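Local coordinates for pseudouridine synthase (Pyrococcus abyssi, PDB 2AUS), which probably isomerises uridine to pseudouridine in RNA, as a Cbf5 member of the TruB family of pseudouridine synthases, at residues 99-102 against 103-106; 172-175 against 176-180. All blocks are in the same frame, centred on the assembly; numbering follows the deposited sequence.

Interaction 1: residues 99-102 against 103-106; sequences VVQA and LLPA
V100 to L103 and Q101 to L104 pair along a short 3-10 helix that runs straight into a type I beta turn. The contact is local. It lies in the connection between strands 88-93 and 108-116, near the centre of the chain. The 3-10 character shows in bonds that each reach back three residues. L103 N donates a hydrogen bond to V100 O at 2.9 Å, with an angle of 152° at the hydrogen. One residue on, L104 N bonds to Q101 O at 3.3 Å; this bond is longer but slightly straighter, at 162°. The turn from L103 to A106 is closed by A106 N on L103 O, at 3.0 Å.

L103 CB lies 3.2 Å from V100 O, beside the first bond. The chi1 of L103, -92°, is displaced from a staggered value and brings L103 CD1 to within 3.7 Å of A102 C. L104 turns CG anti to its own carbonyl carbon, beside the backbone N, and CB, CG and CD1 all pass near Q101 O. The Q101 side chain meets L104 loosely, CG against CD1.

The 3-10 helix also touches other parts of the chain. A102 packs on L299, V247 and L250, and L103 on P90 of strand 88-93. Q101 NE2 makes a weak hydrogen bond to E321 OE1. L299 and E321 lie on strands 296-302 and 316-323 of the seven-stranded sheet, which probably belongs to the PUA domain.

The run of backbone bonds is interrupted at P105, which has no N-H to give. Its ring carbon instead packs on the helix, with P105 CD 3.6 Å from A102 O.

Interaction 2: residues 172-175 against 176-180; sequences VGVE and AGTYI. With PO4 (phosphate ion), chain E.
E175 and T178 close a type II beta turn that leads from the end of strand 167-174 to helix 180-191. It is part of a strand-turn-helix element of what is probably the TruB-type fold, with Y179 at the helix N-cap. E175 O is gripped twice by the same residue. T178 OG1 donates to E175 O at 2.7 Å and T178 N to E175 O at 3.3 Å, both from one face of the carbonyl plane. T178 holds OG1 anti to its carbonyl carbon and CG2 anti to its backbone N (chi1 -54°), which turns the oxygen back to E175 and the methyl to V174. CB of V174 and CB of T178 come within 3.6 Å as the two side chains cross. A valine in place of T178 would lack the hydroxyl, and E175 O would probably be left with just the longer backbone bond from this residue.

Farther along, I180 CD1 lies 4.0 Å from V174 CG1 and meets V172 CG1 tip to tip at 4.2 Å. Y110 of strand 108-116 touches V172, V174 and I180. E175 stretches its extended chain away from the turn, and its OE2 accepts from K154 N.

G177 has a positive phi of 85°, where a CB would press on the carbonyl O before it. G177 N makes a weak bond to phosphate O1 at 3.1 Å. The phosphate probably comes from the crystallisation liquor. The doubly bonded carbonyl probably steadies the turn, and the weak bond suggests that G177 N can face an anion.

Overall arrangement
Interactions 1 and 2 come in series along the chain, with centres about 14 Å apart. They meet at A176. A176 CB packs on the turn of interaction 1, 3.0 Å from A106 O and 3.1 Å from L104 O. K108 is a second link: its NZ makes a weak hydrogen bond to A106 O, its backbone pairs with V174, and the side chain of A176 touches K108. The phosphate lies beside this junction and takes one weak hydrogen bond, from G177 N. The junction joins the connection between strands 88-93 and 108-116 to the end of strand 167-174. The catalytic aspartate of this enzyme family lies in neither contact.

Interaction 1: residues 99-102 against 103-106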
loop_
_atom_site.group_PDB
_atom_site.type_symbol
_atom_site.label_atom_id
_atom_site.label_comp_id
_atom_site.label_asym_id
_atom_site.label_seq_id
_atom_site.Cartn_x
_atom_site.Cartn_y
_atom_site.Cartn_z
ATOM N N VAL A 99 -7.027 -23.344 -17.002
ATOM C CA VAL A 99 -7.990 -24.216 -16.320
ATOM C C VAL A 99 -9.027 -23.412 -15.509
ATOM O O VAL A 99 -10.067 -23.949 -15.102
ATOM C CB VAL A 99 -7.277 -25.241 -15.385
ATOM C CG1 VAL A 99 -6.878 -24.583 -14.065
ATOM C CG2 VAL A 99 -8.182 -26.434 -15.153
ATOM N N VAL A 100 -8.760 -22.129 -15.283
ATOM C CA VAL A 100 -9.714 -21.300 -14.544
ATOM C C VAL A 100 -11.014 -21.150 -15.332
ATOM O O VAL A 100 -12.018 -20.686 -14.801
ATOM C CB VAL A 100 -9.150 -19.888 -14.226
ATOM C CG1 VAL A 100 -8.032 -19.997 -13.221
ATOM C CG2 VAL A 100 -8.667 -19.214 -15.493
ATOM N N GLN A 101 -10.987 -21.542 -16.601
ATOM C CA GLN A 101 -12.177 -21.478 -17.444
ATOM C C GLN A 101 -13.235 -22.417 -16.851
ATOM O O GLN A 101 -14.436 -22.210 -17.009
ATOM C CB GLN A 101 -11.846 -21.931 -18.875
ATOM C CG GLN A 101 -13.030 -21.863 -19.848
ATOM C CD GLN A 101 -12.849 -22.752 -21.077
ATOM O OE1 GLN A 101 -11.759 -22.832 -21.646
ATOM N NE2 GLN A 101 -13.927 -23.409 -21.500
ATOM N N ALA A 102 -12.778 -23.460 -16.168
ATOM C CA ALA A 102 -13.695 -24.422 -15.567
ATOM C C ALA A 102 -14.442 -23.804 -14.394
ATOM O O ALA A 102 -15.405 -24.379 -13.891
ATOM C CB ALA A 102 -12.929 -25.660 -15.102
ATOM N N LEU A 103 -14.002 -22.624 -13.972
ATOM C CA LEU A 103 -14.613 -21.929 -12.845
ATOM C C LEU A 103 -15.635 -20.871 -13.223
ATOM O O LEU A 103 -16.319 -20.341 -12.353
ATOM C CB LEU A 103 -13.524 -21.282 -11.986
ATOM C CG LEU A 103 -12.942 -22.054 -10.800
ATOM C CD1 LEU A 103 -13.024 -23.546 -11.013
ATOM C CD2 LEU A 103 -11.511 -21.606 -10.599
ATOM N N LEU A 104 -15.736 -20.554 -14.509
ATOM C CA LEU A 104 -16.685 -19.541 -14.961
ATOM C C LEU A 104 -18.120 -19.807 -14.522
ATOM O O LEU A 104 -18.831 -18.887 -14.135
ATOM C CB LEU A 104 -16.632 -19.399 -16.487
ATOM C CG LEU A 104 -15.448 -18.591 -17.017
ATOM C CD1 LEU A 104 -15.471 -18.554 -18.542
ATOM C CD2 LEU A 104 -15.515 -17.180 -16.453
ATOM N N PRO A 105 -18.567 -21.068 -14.583
ATOM C CA PRO A 105 -19.933 -21.398 -14.174
ATOM C C PRO A 105 -20.037 -21.813 -12.707
ATOM O O PRO A 105 -21.125 -22.120 -12.221
ATOM C CB PRO A 105 -20.284 -22.547 -15.099
ATOM C CG PRO A 105 -18.988 -23.308 -15.114
ATOM C CD PRO A 105 -17.955 -22.203 -15.299
ATOM N N ALA A 106 -18.908 -21.837 -12.007
ATOM C CA ALA A 106 -18.900 -22.239 -10.605
ATOM C C ALA A 106 -19.692 -21.277 -9.726
ATOM O O ALA A 106 -19.720 -20.068 -9.974
ATOM C CB ALA A 106 -17.466 -22.345 -10.102
#

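Interaction 2: residues 172-175 against 176-180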
loop_
_atom_site.group_PDB
_atom_site.type_symbol
_atom_site.label_atom_id
_atom_site.label_comp_id
_atom_site.label_asym_id
_atom_site.label_seq_id
_atom_site.Cartn_x
_atom_site.Cartn_y
_atom_site.Cartn_z
ATOM N N VAL A 172 -23.709 -15.291 1.898
ATOM C CA VAL A 172 -24.588 -15.532 0.770
ATOM C C VAL A 172 -23.969 -16.444 -0.276
ATOM O O VAL A 172 -22.808 -16.277 -0.654
ATOM C CB VAL A 172 -24.988 -14.188 0.098
ATOM C CG1 VAL A 172 -23.744 -13.424 -0.318
ATOM C CG2 VAL A 172 -25.871 -14.446 -1.103
ATOM N N GLY A 173 -24.755 -17.419 -0.725
ATOM C CA GLY A 173 -24.310 -18.337 -1.756
ATOM C C GLY A 173 -25.009 -17.853 -3.009
ATOM O O GLY A 173 -26.206 -17.558 -2.968
ATOM N N VAL A 174 -24.280 -17.758 -4.118
ATOM C CA VAL A 174 -24.860 -17.266 -5.356
ATOM C C VAL A 174 -24.375 -17.985 -6.609
ATOM O O VAL A 174 -23.323 -18.626 -6.617
ATOM C CB VAL A 174 -24.551 -15.769 -5.547
ATOM C CG1 VAL A 174 -25.073 -14.967 -4.365
ATOM C CG2 VAL A 174 -23.036 -15.566 -5.712
ATOM N N GLU A 175 -25.154 -17.852 -7.674
ATOM C CA GLU A 175 -24.820 -18.447 -8.956
ATOM C C GLU A 175 -23.675 -17.608 -9.532
ATOM O O GLU A 175 -23.513 -16.445 -9.167
ATOM C CB GLU A 175 -26.040 -18.388 -9.885
ATOM C CG GLU A 175 -25.858 -19.099 -11.213
ATOM C CD GLU A 175 -27.100 -19.049 -12.094
ATOM O OE1 GLU A 175 -27.129 -19.762 -13.124
ATOM O OE2 GLU A 175 -28.043 -18.297 -11.760
ATOM N N ALA A 176 -22.880 -18.188 -10.424
ATOM C CA ALA A 176 -21.777 -17.451 -11.027
ATOM C C ALA A 176 -22.289 -16.182 -11.705
ATOM O O ALA A 176 -23.360 -16.182 -12.304
ATOM C CB ALA A 176 -21.062 -18.326 -12.040
ATOM N N GLY A 177 -21.529 -15.097 -11.596
ATOM C CA GLY A 177 -21.932 -13.848 -12.221
ATOM C C GLY A 177 -22.880 -12.974 -11.417
ATOM O O GLY A 177 -23.347 -11.945 -11.910
ATOM N N THR A 178 -23.182 -13.366 -10.186
ATOM C CA THR A 178 -24.075 -12.560 -9.367
ATOM C C THR A 178 -23.268 -11.442 -8.709
ATOM O O THR A 178 -22.220 -11.692 -8.107
ATOM C CB THR A 178 -24.751 -13.406 -8.268
ATOM O OG1 THR A 178 -25.402 -14.534 -8.867
ATOM C CG2 THR A 178 -25.786 -12.575 -7.516
ATOM N N TYR A 179 -23.747 -10.212 -8.847
ATOM C CA TYR A 179 -23.084 -9.049 -8.267
ATOM C C TYR A 179 -23.633 -8.798 -6.868
ATOM O O TYR A 179 -24.811 -8.464 -6.705
ATOM C CB TYR A 179 -23.329 -7.817 -9.140
ATOM C CG TYR A 179 -22.696 -7.896 -10.512
ATOM C CD1 TYR A 179 -23.060 -7.001 -11.520
ATOM C CD2 TYR A 179 -21.702 -8.836 -10.793
ATOM C CE1 TYR A 179 -22.445 -7.036 -12.776
ATOM C CE2 TYR A 179 -21.081 -8.878 -12.041
ATOM C CZ TYR A 179 -21.457 -7.975 -13.024
ATOM O OH TYR A 179 -20.842 -8.012 -14.256
ATOM N N ILE A 180 -22.782 -8.946 -5.859
ATOM C CA ILE A 180 -23.216 -8.741 -4.485
ATOM C C ILE A 180 -23.563 -7.293 -4.187
ATOM O O ILE A 180 -24.513 -7.019 -3.453
ATOM C CB ILE A 180 -22.150 -9.207 -3.485
ATOM C CG1 ILE A 180 -21.698 -10.628 -3.839
ATOM C CG2 ILE A 180 -22.715 -9.162 -2.065
ATOM C CD1 ILE A 180 -22.836 -11.629 -3.964
HETATM P P PO4 E . -18.607 -14.044 -10.361
HETATM O O1 PO4 E . -19.624 -14.392 -9.271
HETATM O O2 PO4 E . -18.415 -14.920 -11.622
HETATM O O3 PO4 E . -17.207 -13.723 -9.729
HETATM O O4 PO4 E . -19.260 -12.762 -10.843
#